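Local coordinates for protein 5,10-methylenetetrahydrofolate dehydrogenase (PDB 5ZF1) that probably oxidises 5,10-methylenetetrahydrofolate to 5,10-methenyltetrahydrofolate with NADP+ as electron acceptor, in folate-dependent one-carbon metabolism, at residues E13-L18 with K58-D63; T34-I39 with N89-I94; V109-A114 with F122-I127; D133-V138 with R183-L188. All blocks are in the same frame, centred on the assembly; numbering follows the deposited sequence.

Interaction 1 (E13-L18 with K58-D63)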
loop_
_atom_site.group_PDB
_atom_site.type_symbol
_atom_site.label_atom_id
_atom_site.label_comp_id
_atom_site.label_asym_id
_atom_site.label_seq_id
_atom_site.Cartn_x
_atom_site.Cartn_y
_atom_site.Cartn_z
ATOM N N GLU B 13 3.353 24.927 16.652
ATOM C CA GLU B 13 2.625 24.290 17.750
ATOM C C GLU B 13 3.151 22.890 18.014
ATOM O O GLU B 13 3.424 22.515 19.157
ATOM C CB GLU B 13 1.128 24.217 17.436
ATOM C CG GLU B 13 0.396 25.540 17.354
ATOM C CD GLU B 13 -1.089 25.349 17.064
ATOM O OE1 GLU B 13 -1.708 24.449 17.675
ATOM O OE2 GLU B 13 -1.632 26.092 16.218
ATOM N N ILE B 14 3.305 22.102 16.948
ATOM C CA ILE B 14 3.794 20.732 17.064
ATOM C C ILE B 14 5.213 20.700 17.632
ATOM O O ILE B 14 5.527 19.879 18.504
ATOM C CB ILE B 14 3.699 20.052 15.680
ATOM C CG1 ILE B 14 2.246 19.666 15.385
ATOM C CG2 ILE B 14 4.592 18.848 15.589
ATOM C CD1 ILE B 14 2.007 19.290 13.948
ATOM N N LYS B 15 6.093 21.582 17.145
ATOM C CA LYS B 15 7.473 21.593 17.625
ATOM C C LYS B 15 7.547 21.980 19.097
ATOM O O LYS B 15 8.394 21.463 19.831
ATOM C CB LYS B 15 8.319 22.532 16.771
ATOM C CG LYS B 15 8.755 21.908 15.442
ATOM C CD LYS B 15 9.596 22.856 14.604
ATOM C CE LYS B 15 8.757 24.002 14.047
ATOM N NZ LYS B 15 9.509 24.744 12.997
ATOM N N LYS B 16 6.648 22.855 19.553
ATOM C CA LYS B 16 6.612 23.193 20.975
ATOM C C LYS B 16 6.182 22.002 21.817
ATOM O O LYS B 16 6.758 21.751 22.882
ATOM C CB LYS B 16 5.681 24.379 21.214
ATOM C CG LYS B 16 6.173 25.682 20.606
ATOM C CD LYS B 16 5.275 26.841 21.020
ATOM C CE LYS B 16 5.656 28.129 20.305
ATOM N NZ LYS B 16 4.793 29.267 20.741
ATOM N N GLU B 17 5.166 21.257 21.358
ATOM C CA GLU B 17 4.753 20.054 22.074
ATOM C C GLU B 17 5.870 19.027 22.102
ATOM O O GLU B 17 6.149 18.431 23.145
ATOM C CB GLU B 17 3.500 19.453 21.432
ATOM C CG GLU B 17 2.261 20.303 21.562
ATOM C CD GLU B 17 1.125 19.803 20.690
ATOM O OE1 GLU B 17 1.223 18.672 20.159
ATOM O OE2 GLU B 17 0.133 20.544 20.539
ATOM N N LEU B 18 6.520 18.805 20.957
ATOM C CA LEU B 18 7.603 17.835 20.898
ATOM C C LEU B 18 8.726 18.202 21.859
ATOM O O LEU B 18 9.299 17.328 22.516
ATOM C CB LEU B 18 8.137 17.750 19.471
ATOM C CG LEU B 18 7.364 16.826 18.547
ATOM C CD1 LEU B 18 7.768 17.108 17.116
ATOM C CD2 LEU B 18 7.652 15.381 18.923
ATOM N N LYS B 58 17.445 21.285 16.715
ATOM C CA LYS B 58 17.911 22.118 17.821
ATOM C C LYS B 58 16.745 22.642 18.643
ATOM O O LYS B 58 16.779 22.611 19.879
ATOM C CB LYS B 58 18.747 23.278 17.281
ATOM C CG LYS B 58 20.243 23.028 17.286
ATOM C CD LYS B 58 21.022 24.336 17.240
ATOM C CE LYS B 58 20.830 25.149 18.505
ATOM N NZ LYS B 58 22.063 25.909 18.867
ATOM N N PHE B 59 15.682 23.088 17.968
ATOM C CA PHE B 59 14.550 23.670 18.673
ATOM C C PHE B 59 13.905 22.670 19.625
ATOM O O PHE B 59 13.581 23.017 20.762
ATOM C CB PHE B 59 13.518 24.202 17.675
ATOM C CG PHE B 59 12.356 24.904 18.321
ATOM C CD1 PHE B 59 11.243 24.195 18.747
ATOM C CD2 PHE B 59 12.376 26.280 18.499
ATOM C CE1 PHE B 59 10.176 24.830 19.335
ATOM C CE2 PHE B 59 11.308 26.927 19.090
ATOM C CZ PHE B 59 10.206 26.202 19.511
ATOM N N VAL B 60 13.705 21.423 19.182
ATOM C CA VAL B 60 12.968 20.453 19.989
ATOM C C VAL B 60 13.850 19.628 20.915
ATOM O O VAL B 60 13.319 18.887 21.754
ATOM C CB VAL B 60 12.144 19.492 19.102
ATOM C CG1 VAL B 60 11.124 20.279 18.303
ATOM C CG2 VAL B 60 13.063 18.680 18.186
ATOM N N GLY B 61 15.169 19.731 20.808
ATOM C CA GLY B 61 16.048 18.976 21.678
ATOM C C GLY B 61 16.531 17.675 21.092
ATOM O O GLY B 61 16.885 16.766 21.847
ATOM N N ILE B 62 16.517 17.548 19.775
ATOM C CA ILE B 62 17.111 16.431 19.055
ATOM C C ILE B 62 18.517 16.840 18.626
ATOM O O ILE B 62 18.749 17.988 18.236
ATOM C CB ILE B 62 16.212 16.058 17.860
ATOM C CG1 ILE B 62 14.934 15.393 18.375
ATOM C CG2 ILE B 62 16.953 15.173 16.829
ATOM C CD1 ILE B 62 13.889 15.146 17.295
ATOM N N ASP B 63 19.466 15.920 18.735
ATOM C CA ASP B 63 20.849 16.194 18.357
ATOM C C ASP B 63 21.071 15.726 16.929
ATOM O O ASP B 63 21.095 14.520 16.664
ATOM C CB ASP B 63 21.824 15.511 19.307
ATOM C CG ASP B 63 21.596 15.908 20.737
ATOM O OD1 ASP B 63 21.017 16.991 20.964
ATOM O OD2 ASP B 63 21.990 15.133 21.624
#

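Interaction 2 (T34-I39 with N89-I94)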
loop_
_atom_site.group_PDB
_atom_site.type_symbol
_atom_site.label_atom_id
_atom_site.label_comp_id
_atom_site.label_asym_id
_atom_site.label_seq_id
_atom_site.Cartn_x
_atom_site.Cartn_y
_atom_site.Cartn_z
ATOM N N THR B 34 18.865 11.210 18.432
ATOM C CA THR B 34 19.924 11.651 17.534
ATOM C C THR B 34 19.569 11.303 16.098
ATOM O O THR B 34 19.049 10.216 15.832
ATOM C CB THR B 34 21.254 10.996 17.894
ATOM O OG1 THR B 34 21.121 9.574 17.789
ATOM C CG2 THR B 34 21.661 11.364 19.328
ATOM N N ILE B 35 19.866 12.225 15.182
ATOM C CA ILE B 35 19.643 12.035 13.753
ATOM C C ILE B 35 20.916 12.385 12.989
ATOM O O ILE B 35 21.625 13.342 13.327
ATOM C CB ILE B 35 18.439 12.860 13.244
ATOM C CG1 ILE B 35 18.226 12.626 11.747
ATOM C CG2 ILE B 35 18.600 14.338 13.522
ATOM C CD1 ILE B 35 17.006 13.314 11.197
ATOM N N ARG B 36 21.208 11.594 11.964
ATOM C CA ARG B 36 22.304 11.853 11.039
ATOM C C ARG B 36 21.704 12.030 9.656
ATOM O O ARG B 36 20.968 11.158 9.183
ATOM C CB ARG B 36 23.313 10.708 11.046
ATOM C CG ARG B 36 23.874 10.399 12.422
ATOM C CD ARG B 36 24.817 11.509 12.902
ATOM N NE ARG B 36 25.336 11.232 14.241
ATOM C CZ ARG B 36 24.885 11.796 15.357
ATOM N NH1 ARG B 36 23.906 12.693 15.313
ATOM N NH2 ARG B 36 25.424 11.466 16.522
ATOM N N CYS B 37 21.996 13.158 9.021
ATOM C CA CYS B 37 21.500 13.465 7.685
ATOM C C CYS B 37 22.663 13.408 6.703
ATOM O O CYS B 37 23.608 14.197 6.817
ATOM C CB CYS B 37 20.838 14.844 7.648
ATOM S SG CYS B 37 19.449 15.058 8.795
ATOM N N ILE B 38 22.584 12.490 5.738
ATOM C CA ILE B 38 23.625 12.339 4.730
ATOM C C ILE B 38 23.273 13.213 3.538
ATOM O O ILE B 38 22.154 13.142 3.010
ATOM C CB ILE B 38 23.787 10.870 4.312
ATOM C CG1 ILE B 38 24.294 10.043 5.484
ATOM C CG2 ILE B 38 24.743 10.757 3.133
ATOM C CD1 ILE B 38 24.362 8.555 5.192
ATOM N N ILE B 39 24.225 14.048 3.133
ATOM C CA ILE B 39 24.099 14.995 2.029
ATOM C C ILE B 39 25.135 14.614 0.986
ATOM O O ILE B 39 26.337 14.611 1.277
ATOM C CB ILE B 39 24.327 16.447 2.486
ATOM C CG1 ILE B 39 23.060 17.079 3.030
ATOM C CG2 ILE B 39 24.773 17.302 1.319
ATOM C CD1 ILE B 39 22.072 17.409 1.940
ATOM N N ASN B 89 25.162 2.446 17.915
ATOM C CA ASN B 89 24.109 2.584 18.920
ATOM C C ASN B 89 23.896 4.020 19.383
ATOM O O ASN B 89 22.898 4.289 20.061
ATOM C CB ASN B 89 24.423 1.713 20.136
ATOM C CG ASN B 89 24.052 0.255 19.926
ATOM O OD1 ASN B 89 23.449 -0.109 18.915
ATOM N ND2 ASN B 89 24.411 -0.590 20.891
ATOM N N SER B 90 24.800 4.940 19.058
ATOM C CA SER B 90 24.629 6.339 19.414
ATOM C C SER B 90 23.799 7.098 18.394
ATOM O O SER B 90 23.553 8.296 18.579
ATOM C CB SER B 90 25.991 7.024 19.565
ATOM O OG SER B 90 26.608 7.169 18.306
ATOM N N VAL B 91 23.375 6.432 17.321
ATOM C CA VAL B 91 22.582 7.038 16.259
ATOM C C VAL B 91 21.197 6.406 16.292
ATOM O O VAL B 91 21.069 5.178 16.208
ATOM C CB VAL B 91 23.238 6.843 14.887
ATOM C CG1 VAL B 91 22.311 7.341 13.779
ATOM C CG2 VAL B 91 24.610 7.544 14.844
ATOM N N ASP B 92 20.169 7.239 16.447
ATOM C CA ASP B 92 18.792 6.761 16.498
ATOM C C ASP B 92 18.083 6.865 15.159
ATOM O O ASP B 92 17.193 6.054 14.872
ATOM C CB ASP B 92 17.987 7.551 17.538
ATOM C CG ASP B 92 18.574 7.452 18.924
ATOM O OD1 ASP B 92 18.969 6.341 19.329
ATOM O OD2 ASP B 92 18.646 8.494 19.602
ATOM N N GLY B 93 18.448 7.845 14.343
ATOM C CA GLY B 93 17.766 8.069 13.084
ATOM C C GLY B 93 18.725 8.387 11.964
ATOM O O GLY B 93 19.727 9.073 12.171
ATOM N N ILE B 94 18.435 7.883 10.769
ATOM C CA ILE B 94 19.266 8.102 9.595
ATOM C C ILE B 94 18.377 8.616 8.477
ATOM O O ILE B 94 17.337 8.014 8.182
ATOM C CB ILE B 94 19.984 6.820 9.140
ATOM C CG1 ILE B 94 20.916 6.293 10.231
ATOM C CG2 ILE B 94 20.737 7.087 7.831
ATOM C CD1 ILE B 94 21.174 4.780 10.159
#

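Interaction 3 (V109-A114 with F122-I127)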
loop_
_atom_site.group_PDB
_atom_site.type_symbol
_atom_site.label_atom_id
_atom_site.label_comp_id
_atom_site.label_asym_id
_atom_site.label_seq_id
_atom_site.Cartn_x
_atom_site.Cartn_y
_atom_site.Cartn_z
ATOM N N VAL B 109 19.372 2.403 -1.723
ATOM C CA VAL B 109 19.683 3.298 -0.611
ATOM C C VAL B 109 18.581 3.242 0.437
ATOM O O VAL B 109 18.843 3.070 1.635
ATOM C CB VAL B 109 19.890 4.728 -1.130
ATOM C CG1 VAL B 109 20.124 5.688 0.029
ATOM C CG2 VAL B 109 21.045 4.761 -2.120
ATOM N N CYS B 110 17.333 3.404 0.002
ATOM C CA CYS B 110 16.211 3.390 0.940
ATOM C C CYS B 110 16.198 2.103 1.754
ATOM O O CYS B 110 15.959 2.131 2.967
ATOM C CB CYS B 110 14.887 3.557 0.188
ATOM S SG CYS B 110 14.565 5.211 -0.492
ATOM N N ASP B 111 16.487 0.968 1.113
ATOM C CA ASP B 111 16.389 -0.329 1.766
ATOM C C ASP B 111 17.648 -0.715 2.529
ATOM O O ASP B 111 17.628 -1.713 3.259
ATOM C CB ASP B 111 16.029 -1.407 0.733
ATOM C CG ASP B 111 14.655 -1.187 0.121
ATOM O OD1 ASP B 111 13.819 -0.533 0.775
ATOM O OD2 ASP B 111 14.384 -1.678 -1.003
ATOM N N ALA B 112 18.726 0.068 2.407
ATOM C CA ALA B 112 19.935 -0.155 3.193
ATOM C C ALA B 112 19.829 0.426 4.593
ATOM O O ALA B 112 20.542 -0.028 5.492
ATOM C CB ALA B 112 21.150 0.456 2.486
ATOM N N ILE B 113 18.969 1.425 4.794
ATOM C CA ILE B 113 18.801 2.005 6.123
ATOM C C ILE B 113 18.037 1.032 7.004
ATOM O O ILE B 113 16.988 0.507 6.609
ATOM C CB ILE B 113 18.078 3.356 6.027
ATOM C CG1 ILE B 113 18.841 4.292 5.086
ATOM C CG2 ILE B 113 17.908 3.973 7.415
ATOM C CD1 ILE B 113 18.157 5.633 4.856
ATOM N N ALA B 114 18.548 0.788 8.211
ATOM C CA ALA B 114 17.858 -0.095 9.135
ATOM C C ALA B 114 16.426 0.405 9.345
ATOM O O ALA B 114 16.235 1.588 9.652
ATOM C CB ALA B 114 18.601 -0.151 10.476
ATOM N N PHE B 122 10.875 5.199 4.169
ATOM C CA PHE B 122 10.853 4.729 2.791
ATOM C C PHE B 122 11.302 3.281 2.625
ATOM O O PHE B 122 11.139 2.727 1.531
ATOM C CB PHE B 122 11.718 5.627 1.904
ATOM C CG PHE B 122 11.168 7.026 1.720
ATOM C CD1 PHE B 122 9.798 7.271 1.739
ATOM C CD2 PHE B 122 12.031 8.090 1.557
ATOM C CE1 PHE B 122 9.311 8.562 1.577
ATOM C CE2 PHE B 122 11.553 9.380 1.402
ATOM C CZ PHE B 122 10.198 9.618 1.407
ATOM N N HIS B 123 11.836 2.651 3.665
ATOM C CA HIS B 123 12.226 1.246 3.576
ATOM C C HIS B 123 11.000 0.380 3.293
ATOM O O HIS B 123 9.919 0.618 3.841
ATOM C CB HIS B 123 12.893 0.819 4.891
ATOM C CG HIS B 123 13.602 -0.498 4.826
ATOM N ND1 HIS B 123 12.935 -1.700 4.720
ATOM C CD2 HIS B 123 14.920 -0.804 4.899
ATOM C CE1 HIS B 123 13.814 -2.686 4.693
ATOM N NE2 HIS B 123 15.025 -2.169 4.800
ATOM N N ILE B 124 11.172 -0.645 2.446
ATOM C CA ILE B 124 10.019 -1.454 2.049
ATOM C C ILE B 124 9.317 -2.068 3.253
ATOM O O ILE B 124 8.087 -2.220 3.247
ATOM C CB ILE B 124 10.427 -2.528 1.013
ATOM C CG1 ILE B 124 11.581 -3.373 1.528
ATOM C CG2 ILE B 124 10.740 -1.867 -0.321
ATOM C CD1 ILE B 124 11.817 -4.637 0.717
ATOM N N ILE B 125 10.064 -2.412 4.311
ATOM C CA ILE B 125 9.430 -2.955 5.510
ATOM C C ILE B 125 8.534 -1.909 6.158
ATOM O O ILE B 125 7.433 -2.219 6.625
ATOM C CB ILE B 125 10.488 -3.488 6.493
ATOM C CG1 ILE B 125 11.105 -4.785 5.941
ATOM C CG2 ILE B 125 9.883 -3.731 7.868
ATOM C CD1 ILE B 125 12.320 -5.292 6.725
ATOM N N ASN B 126 8.978 -0.655 6.197
ATOM C CA ASN B 126 8.129 0.370 6.799
ATOM C C ASN B 126 6.931 0.687 5.916
ATOM O O ASN B 126 5.819 0.902 6.418
ATOM C CB ASN B 126 8.937 1.640 7.086
ATOM C CG ASN B 126 9.887 1.470 8.270
ATOM O OD1 ASN B 126 9.577 0.761 9.224
ATOM N ND2 ASN B 126 11.044 2.135 8.216
ATOM N N ILE B 127 7.134 0.724 4.600
ATOM C CA ILE B 127 6.021 0.948 3.686
ATOM C C ILE B 127 5.052 -0.218 3.758
ATOM O O ILE B 127 3.827 -0.033 3.754
ATOM C CB ILE B 127 6.548 1.155 2.254
ATOM C CG1 ILE B 127 7.316 2.479 2.154
ATOM C CG2 ILE B 127 5.391 1.104 1.229
ATOM C CD1 ILE B 127 6.425 3.707 2.162
#

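Interaction 4 (D133-V138 with R183-L188)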
loop_
_atom_site.group_PDB
_atom_site.type_symbol
_atom_site.label_atom_id
_atom_site.label_comp_id
_atom_site.label_asym_id
_atom_site.label_seq_id
_atom_site.Cartn_x
_atom_site.Cartn_y
_atom_site.Cartn_z
ATOM N N ASP B 133 -1.774 -1.380 7.336
ATOM C CA ASP B 133 -2.459 -0.583 8.363
ATOM C C ASP B 133 -2.041 -1.015 9.775
ATOM O O ASP B 133 -2.871 -1.170 10.669
ATOM C CB ASP B 133 -3.985 -0.653 8.168
ATOM C CG ASP B 133 -4.735 0.522 8.789
ATOM O OD1 ASP B 133 -4.092 1.515 9.207
ATOM O OD2 ASP B 133 -5.989 0.439 8.847
ATOM N N LEU B 134 -0.720 -1.171 9.974
ATOM C CA LEU B 134 0.045 -1.586 11.151
ATOM C C LEU B 134 0.974 -0.454 11.623
ATOM O O LEU B 134 1.376 0.381 10.814
ATOM C CB LEU B 134 0.877 -2.824 10.795
ATOM C CG LEU B 134 1.328 -3.927 11.752
ATOM C CD1 LEU B 134 0.177 -4.522 12.512
ATOM C CD2 LEU B 134 1.997 -5.014 10.953
ATOM N N PRO B 135 1.329 -0.381 12.916
ATOM C CA PRO B 135 2.193 0.726 13.372
ATOM C C PRO B 135 3.568 0.679 12.716
ATOM O O PRO B 135 4.209 -0.374 12.649
ATOM C CB PRO B 135 2.290 0.508 14.889
ATOM C CG PRO B 135 1.147 -0.371 15.241
ATOM C CD PRO B 135 0.916 -1.244 14.036
ATOM N N THR B 136 4.036 1.830 12.247
ATOM C CA THR B 136 5.285 1.854 11.492
ATOM C C THR B 136 5.896 3.249 11.602
ATOM O O THR B 136 5.404 4.105 12.346
ATOM C CB THR B 136 5.020 1.423 10.037
ATOM O OG1 THR B 136 6.253 1.207 9.347
ATOM C CG2 THR B 136 4.234 2.478 9.271
ATOM N N ILE B 137 6.988 3.476 10.880
ATOM C CA ILE B 137 7.471 4.831 10.624
ATOM C C ILE B 137 6.848 5.285 9.313
ATOM O O ILE B 137 7.071 4.669 8.265
ATOM C CB ILE B 137 9.001 4.889 10.558
ATOM C CG1 ILE B 137 9.585 4.389 11.880
ATOM C CG2 ILE B 137 9.436 6.331 10.234
ATOM C CD1 ILE B 137 11.100 4.513 11.987
ATOM N N VAL B 138 6.066 6.356 9.373
ATOM C CA VAL B 138 5.280 6.822 8.228
ATOM C C VAL B 138 6.017 7.958 7.523
ATOM O O VAL B 138 6.639 8.797 8.196
ATOM C CB VAL B 138 3.887 7.265 8.697
ATOM C CG1 VAL B 138 3.082 7.796 7.548
ATOM C CG2 VAL B 138 3.172 6.117 9.403
ATOM N N ARG B 183 -9.642 1.342 13.961
ATOM C CA ARG B 183 -9.604 0.251 14.932
ATOM C C ARG B 183 -8.305 -0.535 14.857
ATOM O O ARG B 183 -7.895 -1.146 15.851
ATOM C CB ARG B 183 -10.786 -0.699 14.719
ATOM C CG ARG B 183 -12.019 -0.047 14.139
ATOM C CD ARG B 183 -12.701 0.875 15.143
ATOM N NE ARG B 183 -13.296 0.183 16.288
ATOM C CZ ARG B 183 -14.306 -0.683 16.216
ATOM N NH1 ARG B 183 -14.845 -1.001 15.043
ATOM N NH2 ARG B 183 -14.784 -1.238 17.325
ATOM N N HIS B 184 -7.648 -0.535 13.700
ATOM C CA HIS B 184 -6.452 -1.344 13.539
ATOM C C HIS B 184 -5.328 -0.843 14.443
ATOM O O HIS B 184 -5.320 0.305 14.903
ATOM C CB HIS B 184 -6.012 -1.360 12.075
ATOM C CG HIS B 184 -6.901 -2.185 11.200
ATOM N ND1 HIS B 184 -6.632 -2.424 9.870
ATOM C CD2 HIS B 184 -8.059 -2.835 11.473
ATOM C CE1 HIS B 184 -7.587 -3.183 9.359
ATOM N NE2 HIS B 184 -8.464 -3.446 10.311
ATOM N N GLU B 185 -4.369 -1.741 14.690
ATOM C CA GLU B 185 -3.276 -1.470 15.620
ATOM C C GLU B 185 -2.534 -0.187 15.268
ATOM O O GLU B 185 -2.031 0.510 16.160
ATOM C CB GLU B 185 -2.311 -2.659 15.634
ATOM C CG GLU B 185 -1.336 -2.689 16.801
ATOM C CD GLU B 185 -0.316 -3.811 16.676
ATOM O OE1 GLU B 185 -0.683 -4.907 16.202
ATOM O OE2 GLU B 185 0.855 -3.594 17.048
ATOM N N SER B 186 -2.450 0.140 13.972
ATOM C CA SER B 186 -1.771 1.367 13.557
ATOM C C SER B 186 -2.372 2.591 14.236
ATOM O O SER B 186 -1.642 3.473 14.707
ATOM C CB SER B 186 -1.844 1.516 12.037
ATOM O OG SER B 186 -0.869 2.421 11.557
ATOM N N GLY B 187 -3.700 2.659 14.303
ATOM C CA GLY B 187 -4.373 3.788 14.907
ATOM C C GLY B 187 -4.379 5.056 14.082
ATOM O O GLY B 187 -5.006 6.037 14.494
ATOM N N LEU B 188 -3.709 5.079 12.938
ATOM C CA LEU B 188 -3.739 6.260 12.076
ATOM C C LEU B 188 -4.964 6.273 11.170
ATOM O O LEU B 188 -4.884 6.617 9.984
ATOM C CB LEU B 188 -2.439 6.329 11.280
ATOM C CG LEU B 188 -1.194 6.404 12.188
ATOM C CD1 LEU B 188 0.057 6.867 11.450
ATOM C CD2 LEU B 188 -1.431 7.292 13.405
HETATM O O HOH W 1 -1.565 3.345 9.333
#

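Interaction 1 (E13-L18 with K58-D63)
The carbonyl oxygen of K15 is met by two apolar groups of the facing helix. V60 CG1 comes to 3.3 Å from K15 O. The CE1 corner of the F59 ring lies 3.8 Å from the same K15 O, which sits at the ring edge and in its plane. No hydrogen bond crosses between the two segments, so van der Waals packing carries the contact. F59 CG stands anti to the backbone N (chi1 -176°), and this points the ring edge-on at the turn of K15 and K16. There F59 CD1 lies 3.9 Å from K15 CB. F59 CZ is 4.2 Å from K16 CG. K19, one turn further along helix 7-26, makes a cation-pi contact with the ring. Replacing F59 by alanine would probably open a gap beside K15 CB and K16 CG and leave K19 without its aromatic partner. V60 meets the K15 side chain at about a right angle. Its CG1 also reaches L18 CB at 4.1 Å, and V60 also packs on I22 of the same helix 7-26. G61 then leaves helical geometry with positive phi and ends helix 44-60. The arrangement is a helix-helix packing contact of the alpha/beta catalytic domain, in which the end of helix 44-60 rests on the side of helix 7-26.

Interaction 2 (T34-I39 with N89-I94)
S90 offers its backbone carbonyl to T34. The hydroxyl T34 OG1 donates to S90 O at 2.9 Å, tilted 28° from the carbonyl plane. V91 comes next and makes the apolar part of the contact. Both its methyl groups lie against the bent R36 chain, with V91 CG1 3.7 Å from R36 CG and V91 CG2 near R36 NE. Beyond this point R36 NH1 turns back on its own strand and donates to I35 O from above the carbonyl plane. D92 exchanges bonds with T34 in both directions. D92 N donates to T34 OG1 at 2.9 Å and, weakly, to T34 O. In return T34 N donates to D92 OD2 at 3.0 Å, on the anti side of the carboxylate and somewhat out of its plane. With T34 OG1 placed between the backbone N and the carbonyl carbon (chi1 60°), the one hydroxyl donates to S90 O and accepts from D92 N. At G93 the strand begins. G93 N gives a weak bond to T34 O, while R36 N gives a nearly straight one to G93 O at 2.9 Å (160°). I35 CA adds a C-H...O contact to G93 O at 3.4 Å. I94 pairs with R36, and its side chain leaves on the same face as R36, to pack on L85 and N86 of helix 75-87. Strand 34-40 is the middle strand, and helix 75-87 carries the chain from strand 63-69 across it to strand 93-96, a beta-alpha-beta crossover in the parallel sheet of the catalytic domain.

Interaction 3 (V109-A114 with F122-I127)
D111 OD1 sits over one face of the H123 imidazole, 4.1 Å above the plane and over its centre. At the ring edge I125 N lies in plane and donates to H123 ND1 at 3.0 Å (162°). I113 O approaches H123 CD2 obliquely, at 3.0 Å. The F122 ring turns away from the contact, and C110 SG meets it obliquely, 5.4 Å from the ring centroid. The same sulfur packs more closely on F122 CB, at 3.7 Å. D111 OD1 also accepts a hydrogen bond from I124 N at 3.1 Å, on the syn side, tilted 32° from the carboxylate plane. R107 forms a salt bridge with this oxygen and also bonds F122 O, so it ties both segments. The carboxylate rests on the I124 side chain, with I124 CG2 3.5 Å from D111 OD1. D118 accepts from H123 N and N126 ND2. The H123 side chain turns its CG away from the backbone N (chi1 -167°), which brings ND1 back to the start of the helix. I125 packs on I125 of the second subunit. The arrangement is a histidine N-cap on helix 124-131, set against helix 106-112 in the link between the catalytic and NAD(P)-binding domains.

Interaction 4 (D133-V138 with R183-L188)
D133 and S186 have the most surface buried here, followed by P135. S186 CB lies against the D133 backbone, 3.2 Å from D133 O. D133 OD1 accepts from a water at 3.1 Å, which also touches S186 OG. S186 OG is 3.1 Å from L134 O, a weak bond whose proton has another acceptor within range. D133 OD2 accepts from D181 N and comes within 3.1 Å of H184 ND1. Its carboxylate plane is turned 52° from the H184 ring. At chi1 -157° D133 CG lies beside its carbonyl carbon, which carries the carboxylate across to the 183-188 loop. With an alanine here, D181 N would probably lose its acceptor and the water would be held from one side less. The backbone of D133 has positive phi and is the C-prime residue of a Schellman motif that ends helix 124-131, with L134 N bonded to R129 O and D133 N to L130 O. P135 follows, its CG 3.4 Å from E185 O and its CD 3.6 Å from S186 N. L134 also packs on R107 of the second subunit. Further on, V138 CG2 and L188 CD1 meet tip to tip at 3.8 Å, and both side chains reach M177 of helix 171-178.

In the fold
Along the chain, interactions 1 and 2 alternate their segments, and interactions 3 and 4 follow in series. Interactions 1 and 2 both lie in the catalytic domain, centres about 17 Å apart. They join where D63 O meets I35 N and where I62 packs on I35. Interaction 2 passes to interaction 3 through I94 on I113, with centres about 15 Å apart. Interaction 3 links the catalytic domain to the NAD(P)-binding one. It touches interaction 4 through a probable bond between N126 O and T136 OG1. Interactions 3 and 4 lie at the start and just past the end of helix 124-131, and both touch the second subunit. Together they span both domains; in this family the active site probably lies between the two.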